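Local coordinates for protein RNA-dependent RNA polymerase (Taggert virus, PDB 6DX3) that probably removes ubiquitin from conjugated proteins through its viral OTU cysteine protease domain, at residues A[69-74]-A[109-114]; A[103-108]-A[131-136]; A[123-128]-A[145-150]. All blocks are in the same frame, centred on the assembly; numbering follows the deposited sequence.

The three contacts step from the helical side of the OTU domain into its mixed sheet. Contact 1 joins the C-terminal ends of helices 57-72 and 102-112 near the surface; contact 2, its centre about 9 Å away, sets the middle of helix 102-112 on strand 126-133 in the interior. That strand also carries contact 3, centred about 18 Å from contact 2 and 26 Å from contact 1, on the other side of the chain's centre. Both segments of contact 1 precede those of contact 3 in the sequence, whereas the segments of contact 2 alternate with both. The three thus follow one path from the helices through the sheet to its turn end.

Contact 1: residues A[69-74]-A[109-114]; sequences AGLFWD and SQKAKV
Phe-72 and Gln-110 both set CG beside the backbone N (chi1 -61° and -64°), the glutamine then runs on extended, and the two side chains lie antiparallel, each passing alongside the other. The methylene comes first: Gln-110 CB sits 4.1 Å from the centroid of the Phe-72 ring, over the face but displaced toward the rim, in a CH-pi contact. Further out, the amide reaches back toward the root of the ring, with Gln-110 OE1 3.3 Å from Phe-72 CD1 and 3.4 Å from Phe-72 CG. Amide and ring planes are 43° apart, so this is no flat stack. Leu-71 CB covers the opposite face, 3.7 Å above the plane of the Phe-72 ring, and the phenyl is held between its own neighbour and the other helix. What fixes the amide's rotation lies outside the pair: Gln-110 NE2 bonds to Asn-106 OD1, one turn back, and to Thr-76 OG1.

The contact joins the last turns of helices 57-72 and 102-112, two members of the helical part of the OTU fold, at the protein surface. Phe-72 also touches Phe-107, and its carbonyl O accepts a hydrogen bond from Thr-76 OG1.

Beside the ring, Leu-71 CD1 meets Lys-111 CD at 3.8 Å and Lys-111 CE at 3.9 Å, the two chains crossing at a slant. Lys-111 bends at chi2 and chi4, giving its aliphatic part to the leucine while NZ goes to Gln-64 OE1. At the helix end Lys-113 takes positive phi and folds back, its NZ 3.0 Å from Lys-111 O and approaching from above the carbonyl plane.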
loop_
_atom_site.group_PDB
_atom_site.type_symbol
_atom_site.label_atom_id
_atom_site.label_comp_id
_atom_site.label_asym_id
_atom_site.label_seq_id
_atom_site.Cartn_x
_atom_site.Cartn_y
_atom_site.Cartn_z
ATOM N N ALA A 69 1.828 -6.557 12.641
ATOM C CA ALA A 69 1.868 -7.993 12.386
ATOM C C ALA A 69 1.698 -8.789 13.673
ATOM O O ALA A 69 0.944 -9.767 13.713
ATOM C CB ALA A 69 3.183 -8.366 11.698
ATOM N N GLY A 70 2.385 -8.380 14.740
ATOM C CA GLY A 70 2.251 -9.076 16.007
ATOM C C GLY A 70 0.868 -8.963 16.617
ATOM O O GLY A 70 0.450 -9.843 17.375
ATOM N N LEU A 71 0.139 -7.890 16.297
ATOM C CA LEU A 71 -1.188 -7.689 16.873
ATOM C C LEU A 71 -2.267 -8.445 16.108
ATOM O O LEU A 71 -3.234 -8.930 16.709
ATOM C CB LEU A 71 -1.530 -6.199 16.900
ATOM C CG LEU A 71 -0.846 -5.270 17.908
ATOM C CD1 LEU A 71 -0.998 -3.827 17.461
ATOM C CD2 LEU A 71 -1.427 -5.452 19.297
ATOM N N PHE A 72 -2.128 -8.555 14.786
ATOM C CA PHE A 72 -3.226 -8.989 13.931
ATOM C C PHE A 72 -2.915 -10.259 13.147
ATOM O O PHE A 72 -3.712 -10.640 12.281
ATOM C CB PHE A 72 -3.608 -7.870 12.955
ATOM C CG PHE A 72 -4.086 -6.608 13.627
ATOM C CD1 PHE A 72 -5.341 -6.552 14.214
ATOM C CD2 PHE A 72 -3.290 -5.476 13.652
ATOM C CE1 PHE A 72 -5.788 -5.396 14.821
ATOM C CE2 PHE A 72 -3.728 -4.316 14.261
ATOM C CZ PHE A 72 -4.979 -4.275 14.847
ATOM N N TRP A 73 -1.794 -10.928 13.430
ATOM C CA TRP A 73 -1.408 -12.095 12.642
ATOM C C TRP A 73 -2.487 -13.171 12.670
ATOM O O TRP A 73 -2.878 -13.702 11.623
ATOM C CB TRP A 73 -0.082 -12.663 13.150
ATOM C CG TRP A 73 0.386 -13.859 12.366
ATOM C CD1 TRP A 73 0.117 -15.172 12.630
ATOM C CD2 TRP A 73 1.198 -13.845 11.185
ATOM N NE1 TRP A 73 0.716 -15.975 11.691
ATOM C CE2 TRP A 73 1.386 -15.185 10.794
ATOM C CE3 TRP A 73 1.789 -12.831 10.424
ATOM C CZ2 TRP A 73 2.135 -15.538 9.675
ATOM C CZ3 TRP A 73 2.535 -13.182 9.315
ATOM C CH2 TRP A 73 2.700 -14.526 8.949
ATOM N N ASP A 74 -2.990 -13.502 13.862
ATOM C CA ASP A 74 -3.905 -14.627 14.014
ATOM C C ASP A 74 -5.303 -14.346 13.482
ATOM O O ASP A 74 -6.132 -15.261 13.472
ATOM C CB ASP A 74 -4.002 -15.031 15.487
ATOM C CG ASP A 74 -2.661 -15.407 16.076
ATOM O OD1 ASP A 74 -1.866 -16.063 15.370
ATOM O OD2 ASP A 74 -2.404 -15.044 17.242
ATOM N N SER A 109 -2.708 -0.869 7.327
ATOM C CA SER A 109 -4.066 -0.343 7.242
ATOM C C SER A 109 -4.869 -0.692 8.488
ATOM O O SER A 109 -5.674 0.118 8.964
ATOM C CB SER A 109 -4.757 -0.881 5.990
ATOM O OG SER A 109 -4.825 -2.297 6.027
ATOM N N GLN A 110 -4.666 -1.897 9.026
ATOM C CA GLN A 110 -5.326 -2.280 10.271
ATOM C C GLN A 110 -4.816 -1.458 11.446
ATOM O O GLN A 110 -5.605 -1.029 12.297
ATOM C CB GLN A 110 -5.114 -3.770 10.545
ATOM C CG GLN A 110 -5.746 -4.704 9.525
ATOM C CD GLN A 110 -5.728 -6.148 9.985
ATOM O OE1 GLN A 110 -6.309 -6.488 11.015
ATOM N NE2 GLN A 110 -5.056 -7.004 9.228
ATOM N N LYS A 111 -3.500 -1.242 11.521
ATOM C CA LYS A 111 -2.927 -0.524 12.656
ATOM C C LYS A 111 -3.273 0.959 12.601
ATOM O O LYS A 111 -3.683 1.547 13.607
ATOM C CB LYS A 111 -1.410 -0.716 12.685
ATOM C CG LYS A 111 -0.699 -0.032 13.852
ATOM C CD LYS A 111 -0.609 -0.951 15.058
ATOM C CE LYS A 111 0.566 -0.577 15.956
ATOM N NZ LYS A 111 0.434 0.790 16.527
ATOM N N ALA A 112 -3.108 1.581 11.435
ATOM C CA ALA A 112 -3.348 3.012 11.306
ATOM C C ALA A 112 -4.812 3.362 11.072
ATOM O O ALA A 112 -5.154 4.548 11.108
ATOM C CB ALA A 112 -2.502 3.584 10.165
ATOM N N LYS A 113 -5.674 2.375 10.835
ATOM C CA LYS A 113 -7.085 2.618 10.538
ATOM C C LYS A 113 -7.229 3.619 9.392
ATOM O O LYS A 113 -7.923 4.634 9.495
ATOM C CB LYS A 113 -7.839 3.091 11.782
ATOM C CG LYS A 113 -8.167 1.980 12.768
ATOM C CD LYS A 113 -8.575 2.540 14.116
ATOM C CE LYS A 113 -7.515 2.267 15.169
ATOM N NZ LYS A 113 -6.170 2.723 14.718
ATOM N N VAL A 114 -6.533 3.333 8.296
ATOM C CA VAL A 114 -6.576 4.145 7.088
ATOM C C VAL A 114 -6.733 3.207 5.902
ATOM O O VAL A 114 -6.191 2.096 5.904
ATOM C CB VAL A 114 -5.311 5.023 6.942
ATOM C CG1 VAL A 114 -4.061 4.158 6.834
ATOM C CG2 VAL A 114 -5.430 5.949 5.735
#

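Contact 2: residues A[103-108]-A[131-136]; sequences LEVNFF and VRYGED
Tyr-133 lays one face of its ring against the backbone of Asn-106 on helix 102-112. Asn-106 CA lies over that face, and Asn-106 N stands 4.2 Å above the plane over the centre of the Tyr-133 ring. With CG anti to the backbone N (chi1 -165°), the asparagine leads its side chain outward and down past the CE1 rim of the ring: CB is 3.5 Å from Tyr-133 CE1, and ND2 comes within 3.3 Å of the same Tyr-133 CE1. The amide is inclined at 50° to the ring. Both polar ends converge on one acceptor, since Asn-106 ND2 and Tyr-133 OH each bond to Glu-78 OE2; this carboxylate oxygen helps settle the amide's orientation, while Asn-106 OD1 receives Gln-110 NE2.

Here a helix of the OTU fold packs on its central mixed sheet, on strand 126-133, which runs between strands 17-24 and 116-121. All three residues that touch are buried. Val-105 supplies the apolar part, its CG1 3.8 Å from Tyr-133 CD2 and its chain crossing the tyrosine at about a right angle; the same valine reaches Val-116 and Ile-118 on the adjoining strand.

After Tyr-133 the strand gives way to a loop at Gly-134, which has positive phi. The turn is tied to Arg-132: its NE donates to Gly-134 O at 2.6 Å along a bent path (134° at the hydrogen), and its NH2 forms a long salt bridge of 3.5 Å with Glu-135 OE1. Arg-132 also makes a cation-pi contact with Tyr-17.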
loop_
_atom_site.group_PDB
_atom_site.type_symbol
_atom_site.label_atom_id
_atom_site.label_comp_id
_atom_site.label_asym_id
_atom_site.label_seq_id
_atom_site.Cartn_x
_atom_site.Cartn_y
_atom_site.Cartn_z
ATOM N N LEU A 103 0.721 -7.651 1.880
ATOM C CA LEU A 103 0.440 -8.079 3.248
ATOM C C LEU A 103 0.908 -7.043 4.262
ATOM O O LEU A 103 0.273 -6.873 5.308
ATOM C CB LEU A 103 1.094 -9.432 3.528
ATOM C CG LEU A 103 0.965 -9.952 4.963
ATOM C CD1 LEU A 103 -0.497 -10.038 5.379
ATOM C CD2 LEU A 103 1.642 -11.307 5.103
ATOM N N GLU A 104 2.009 -6.346 3.975
ATOM C CA GLU A 104 2.451 -5.273 4.858
ATOM C C GLU A 104 1.514 -4.075 4.784
ATOM O O GLU A 104 1.307 -3.386 5.792
ATOM C CB GLU A 104 3.881 -4.858 4.509
ATOM C CG GLU A 104 4.944 -5.903 4.847
ATOM C CD GLU A 104 4.877 -7.128 3.950
ATOM O OE1 GLU A 104 4.299 -8.149 4.377
ATOM O OE2 GLU A 104 5.392 -7.067 2.817
ATOM N N VAL A 105 0.946 -3.805 3.607
ATOM C CA VAL A 105 -0.115 -2.806 3.516
ATOM C C VAL A 105 -1.314 -3.245 4.341
ATOM O O VAL A 105 -1.932 -2.439 5.049
ATOM C CB VAL A 105 -0.509 -2.566 2.047
ATOM C CG1 VAL A 105 -1.679 -1.602 1.978
ATOM C CG2 VAL A 105 0.669 -2.056 1.243
ATOM N N ASN A 106 -1.664 -4.531 4.254
ATOM C CA ASN A 106 -2.757 -5.085 5.046
ATOM C C ASN A 106 -2.580 -4.761 6.524
ATOM O O ASN A 106 -3.486 -4.218 7.167
ATOM C CB ASN A 106 -2.827 -6.600 4.821
ATOM C CG ASN A 106 -4.131 -7.213 5.302
ATOM O OD1 ASN A 106 -4.712 -6.777 6.298
ATOM N ND2 ASN A 106 -4.592 -8.244 4.598
ATOM N N PHE A 107 -1.401 -5.063 7.073
ATOM C CA PHE A 107 -1.172 -4.846 8.500
ATOM C C PHE A 107 -1.167 -3.363 8.852
ATOM O O PHE A 107 -1.721 -2.966 9.883
ATOM C CB PHE A 107 0.139 -5.509 8.923
ATOM C CG PHE A 107 0.019 -6.990 9.133
ATOM C CD1 PHE A 107 -1.057 -7.517 9.829
ATOM C CD2 PHE A 107 0.974 -7.857 8.624
ATOM C CE1 PHE A 107 -1.176 -8.882 10.023
ATOM C CE2 PHE A 107 0.861 -9.224 8.813
ATOM C CZ PHE A 107 -0.214 -9.737 9.512
ATOM N N PHE A 108 -0.545 -2.527 8.017
ATOM C CA PHE A 108 -0.492 -1.100 8.328
ATOM C C PHE A 108 -1.880 -0.473 8.297
ATOM O O PHE A 108 -2.206 0.370 9.143
ATOM C CB PHE A 108 0.438 -0.376 7.357
ATOM C CG PHE A 108 0.502 1.109 7.581
ATOM C CD1 PHE A 108 1.244 1.634 8.628
ATOM C CD2 PHE A 108 -0.182 1.981 6.747
ATOM C CE1 PHE A 108 1.301 3.000 8.838
ATOM C CE2 PHE A 108 -0.126 3.349 6.954
ATOM C CZ PHE A 108 0.616 3.858 7.997
ATOM N N VAL A 131 -6.638 -3.237 -5.666
ATOM C CA VAL A 131 -7.104 -3.852 -4.430
ATOM C C VAL A 131 -7.214 -2.767 -3.369
ATOM O O VAL A 131 -6.449 -1.796 -3.361
ATOM C CB VAL A 131 -6.190 -5.004 -3.951
ATOM C CG1 VAL A 131 -6.059 -6.068 -5.036
ATOM C CG2 VAL A 131 -4.829 -4.480 -3.539
ATOM N N ARG A 132 -8.187 -2.931 -2.476
ATOM C CA ARG A 132 -8.474 -1.936 -1.452
ATOM C C ARG A 132 -8.469 -2.603 -0.088
ATOM O O ARG A 132 -9.227 -3.549 0.148
ATOM C CB ARG A 132 -9.821 -1.250 -1.700
ATOM C CG ARG A 132 -10.115 -0.122 -0.716
ATOM C CD ARG A 132 -11.488 0.478 -0.946
ATOM N NE ARG A 132 -12.548 -0.387 -0.445
ATOM C CZ ARG A 132 -13.800 -0.365 -0.887
ATOM N NH1 ARG A 132 -14.150 0.485 -1.843
ATOM N NH2 ARG A 132 -14.700 -1.190 -0.374
ATOM N N TYR A 133 -7.611 -2.111 0.800
ATOM C CA TYR A 133 -7.619 -2.486 2.211
ATOM C C TYR A 133 -8.336 -1.366 2.956
ATOM O O TYR A 133 -7.745 -0.326 3.248
ATOM C CB TYR A 133 -6.199 -2.696 2.728
ATOM C CG TYR A 133 -5.499 -3.880 2.100
ATOM C CD1 TYR A 133 -5.625 -5.152 2.642
ATOM C CD2 TYR A 133 -4.716 -3.726 0.964
ATOM C CE1 TYR A 133 -4.989 -6.236 2.073
ATOM C CE2 TYR A 133 -4.079 -4.806 0.385
ATOM C CZ TYR A 133 -4.216 -6.059 0.945
ATOM O OH TYR A 133 -3.580 -7.142 0.376
ATOM N N GLY A 134 -9.613 -1.570 3.246
ATOM C CA GLY A 134 -10.446 -0.567 3.876
ATOM C C GLY A 134 -11.693 -0.284 3.060
ATOM O O GLY A 134 -11.944 -0.891 2.021
ATOM N N GLU A 135 -12.476 0.675 3.557
ATOM C CA GLU A 135 -13.761 1.015 2.963
ATOM C C GLU A 135 -13.849 2.438 2.433
ATOM O O GLU A 135 -14.803 2.748 1.711
ATOM C CB GLU A 135 -14.895 0.813 3.982
ATOM C CG GLU A 135 -14.834 -0.498 4.741
ATOM C CD GLU A 135 -15.293 -1.669 3.903
ATOM O OE1 GLU A 135 -15.937 -1.433 2.860
ATOM O OE2 GLU A 135 -15.014 -2.825 4.288
ATOM N N ASP A 136 -12.895 3.305 2.759
ATOM C CA ASP A 136 -13.049 4.722 2.475
ATOM C C ASP A 136 -13.027 4.990 0.971
ATOM O O ASP A 136 -12.441 4.221 0.201
ATOM C CB ASP A 136 -11.947 5.526 3.159
ATOM C CG ASP A 136 -12.126 5.594 4.660
ATOM O OD1 ASP A 136 -13.278 5.467 5.126
ATOM O OD2 ASP A 136 -11.118 5.779 5.373
#

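Contact 3: residues A[123-128]-A[145-150]; sequences ASKHCD and MHRRNH
The Arg-147 guanidinium has Met-145 SD on one face, 4.1 Å above its plane and offset toward the rim, while Lys-125 CG approaches its NH2 obliquely at 4.1 Å. A second flat group, the imidazole of His-146, stacks on Tyr-151 and has His-150 O in plane at its edge. This is the turn end of the OTU mixed sheet, where the bend between antiparallel strands 116-121 and 126-133 meets the end of strand 142-147; strand 116-121 runs between the two, so no backbone bond joins the segments, and the Met-145 and Arg-147 side chains reach across to Lys-125.

Lys-125 and Arg-147 run alongside one another in the same direction, yet their charges stay separate, with Lys-125 NZ 7.0 Å from Arg-147 NH2. Each has acidic company that probably offsets the like charges: Glu-26 pairs with the lysine, while Glu-121 OE1 and Asp-152 hold the arginine at NE and NH1. Glu-121 serves both segments, because its OE2 also accepts the backbone N of Lys-125.

Two tight turns shape the surroundings. Ala-123 to His-126 form a type II turn, closed by His-126 N to Ala-123 O at 2.8 Å, with Lys-125 at positive phi in its third position. Arg-147 to His-150 make a type II' turn linking strands 142-147 and 150-156 in a hairpin, with a backbone bond in each direction between its end residues. From strand 142-147, Met-145 has CG anti to the backbone N (chi1 -166°) and stays extended, which carries its terminal CE to 4.0 Å from Lys-125 CA.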
loop_
_atom_site.group_PDB
_atom_site.type_symbol
_atom_site.label_atom_id
_atom_site.label_comp_id
_atom_site.label_asym_id
_atom_site.label_seq_id
_atom_site.Cartn_x
_atom_site.Cartn_y
_atom_site.Cartn_z
ATOM N N ALA A 123 0.929 -1.859 -18.051
ATOM C CA ALA A 123 1.761 -1.223 -19.060
ATOM C C ALA A 123 1.937 0.232 -18.660
ATOM O O ALA A 123 1.278 0.717 -17.737
ATOM C CB ALA A 123 1.170 -1.358 -20.469
ATOM N N SER A 124 2.846 0.919 -19.358
ATOM C CA SER A 124 3.342 2.227 -18.929
ATOM C C SER A 124 2.245 3.165 -18.442
ATOM O O SER A 124 1.439 3.655 -19.237
ATOM C CB SER A 124 4.134 2.900 -20.056
ATOM O OG SER A 124 5.135 3.751 -19.526
ATOM N N LYS A 125 2.195 3.386 -17.127
ATOM C CA LYS A 125 1.279 4.349 -16.517
ATOM C C LYS A 125 -0.184 4.002 -16.797
ATOM O O LYS A 125 -1.050 4.882 -16.853
ATOM C CB LYS A 125 1.611 5.775 -16.968
ATOM C CG LYS A 125 2.981 6.237 -16.474
ATOM C CD LYS A 125 3.751 7.041 -17.509
ATOM C CE LYS A 125 3.399 8.522 -17.454
ATOM N NZ LYS A 125 2.000 8.786 -17.899
ATOM N N HIS A 126 -0.466 2.712 -16.973
ATOM C CA HIS A 126 -1.821 2.196 -17.106
ATOM C C HIS A 126 -2.008 1.058 -16.117
ATOM O O HIS A 126 -1.089 0.263 -15.900
ATOM C CB HIS A 126 -2.103 1.704 -18.533
ATOM C CG HIS A 126 -3.413 0.989 -18.676
ATOM N ND1 HIS A 126 -3.574 -0.341 -18.349
ATOM C CD2 HIS A 126 -4.623 1.421 -19.103
ATOM C CE1 HIS A 126 -4.826 -0.699 -18.572
ATOM N NE2 HIS A 126 -5.483 0.351 -19.031
ATOM N N CYS A 127 -3.198 0.977 -15.524
ATOM C CA CYS A 127 -3.503 -0.017 -14.503
ATOM C C CYS A 127 -4.687 -0.870 -14.938
ATOM O O CYS A 127 -5.629 -0.366 -15.559
ATOM C CB CYS A 127 -3.796 0.647 -13.153
ATOM S SG CYS A 127 -2.355 1.437 -12.400
ATOM N N ASP A 128 -4.636 -2.165 -14.608
ATOM C CA ASP A 128 -5.680 -3.104 -15.000
ATOM C C ASP A 128 -6.436 -3.720 -13.831
ATOM O O ASP A 128 -7.467 -4.363 -14.060
ATOM C CB ASP A 128 -5.098 -4.232 -15.873
ATOM C CG ASP A 128 -4.069 -5.074 -15.137
ATOM O OD1 ASP A 128 -3.362 -4.533 -14.262
ATOM O OD2 ASP A 128 -3.966 -6.283 -15.436
ATOM N N MET A 145 0.970 2.913 -6.279
ATOM C CA MET A 145 1.064 2.292 -7.594
ATOM C C MET A 145 2.071 1.154 -7.535
ATOM O O MET A 145 3.246 1.376 -7.222
ATOM C CB MET A 145 1.473 3.320 -8.654
ATOM C CG MET A 145 1.277 2.869 -10.101
ATOM S SD MET A 145 1.594 4.212 -11.268
ATOM C CE MET A 145 2.036 3.311 -12.741
ATOM N N HIS A 146 1.617 -0.056 -7.846
ATOM C CA HIS A 146 2.465 -1.243 -7.835
ATOM C C HIS A 146 3.072 -1.441 -9.219
ATOM O O HIS A 146 2.352 -1.723 -10.183
ATOM C CB HIS A 146 1.647 -2.465 -7.415
ATOM C CG HIS A 146 2.474 -3.638 -6.993
ATOM N ND1 HIS A 146 1.940 -4.897 -6.814
ATOM C CD2 HIS A 146 3.793 -3.743 -6.704
ATOM C CE1 HIS A 146 2.894 -5.729 -6.434
ATOM N NE2 HIS A 146 4.029 -5.052 -6.362
ATOM N N ARG A 147 4.393 -1.305 -9.316
ATOM C CA ARG A 147 5.111 -1.325 -10.591
ATOM C C ARG A 147 6.174 -2.416 -10.524
ATOM O O ARG A 147 7.298 -2.162 -10.080
ATOM C CB ARG A 147 5.722 0.042 -10.883
ATOM C CG ARG A 147 4.863 1.199 -10.407
ATOM C CD ARG A 147 5.466 2.544 -10.780
ATOM N NE ARG A 147 5.352 2.835 -12.203
ATOM C CZ ARG A 147 5.694 3.996 -12.754
ATOM N NH1 ARG A 147 6.174 4.974 -11.997
ATOM N NH2 ARG A 147 5.560 4.184 -14.063
ATOM N N ARG A 148 5.804 -3.626 -10.898
ATOM C CA ARG A 148 6.636 -4.787 -10.747
ATOM C C ARG A 148 6.908 -4.848 -9.260
ATOM O O ARG A 148 6.038 -4.976 -8.505
ATOM C CB ARG A 148 7.880 -4.845 -11.642
ATOM C CG ARG A 148 7.604 -4.640 -13.125
ATOM C CD ARG A 148 6.793 -5.723 -13.826
ATOM N NE ARG A 148 7.620 -6.856 -14.164
ATOM C CZ ARG A 148 8.225 -7.031 -15.323
ATOM N NH1 ARG A 148 8.086 -6.166 -16.316
ATOM N NH2 ARG A 148 8.974 -8.088 -15.470
ATOM N N ASN A 149 8.119 -4.774 -8.840
ATOM C CA ASN A 149 8.401 -4.798 -7.412
ATOM C C ASN A 149 8.457 -3.410 -6.785
ATOM O O ASN A 149 8.476 -3.313 -5.556
ATOM C CB ASN A 149 9.717 -5.542 -7.165
ATOM C CG ASN A 149 9.638 -7.010 -7.551
ATOM O OD1 ASN A 149 8.576 -7.627 -7.480
ATOM N ND2 ASN A 149 10.763 -7.571 -7.974
ATOM N N HIS A 150 8.459 -2.346 -7.585
ATOM C CA HIS A 150 8.543 -0.974 -7.095
ATOM C C HIS A 150 7.159 -0.432 -6.743
ATOM O O HIS A 150 6.148 -0.831 -7.327
ATOM C CB HIS A 150 9.203 -0.077 -8.148
ATOM C CG HIS A 150 9.352 1.353 -7.724
ATOM N ND1 HIS A 150 10.394 1.791 -6.936
ATOM C CD2 HIS A 150 8.599 2.447 -7.993
ATOM C CE1 HIS A 150 10.276 3.091 -6.733
ATOM N NE2 HIS A 150 9.195 3.514 -7.363
#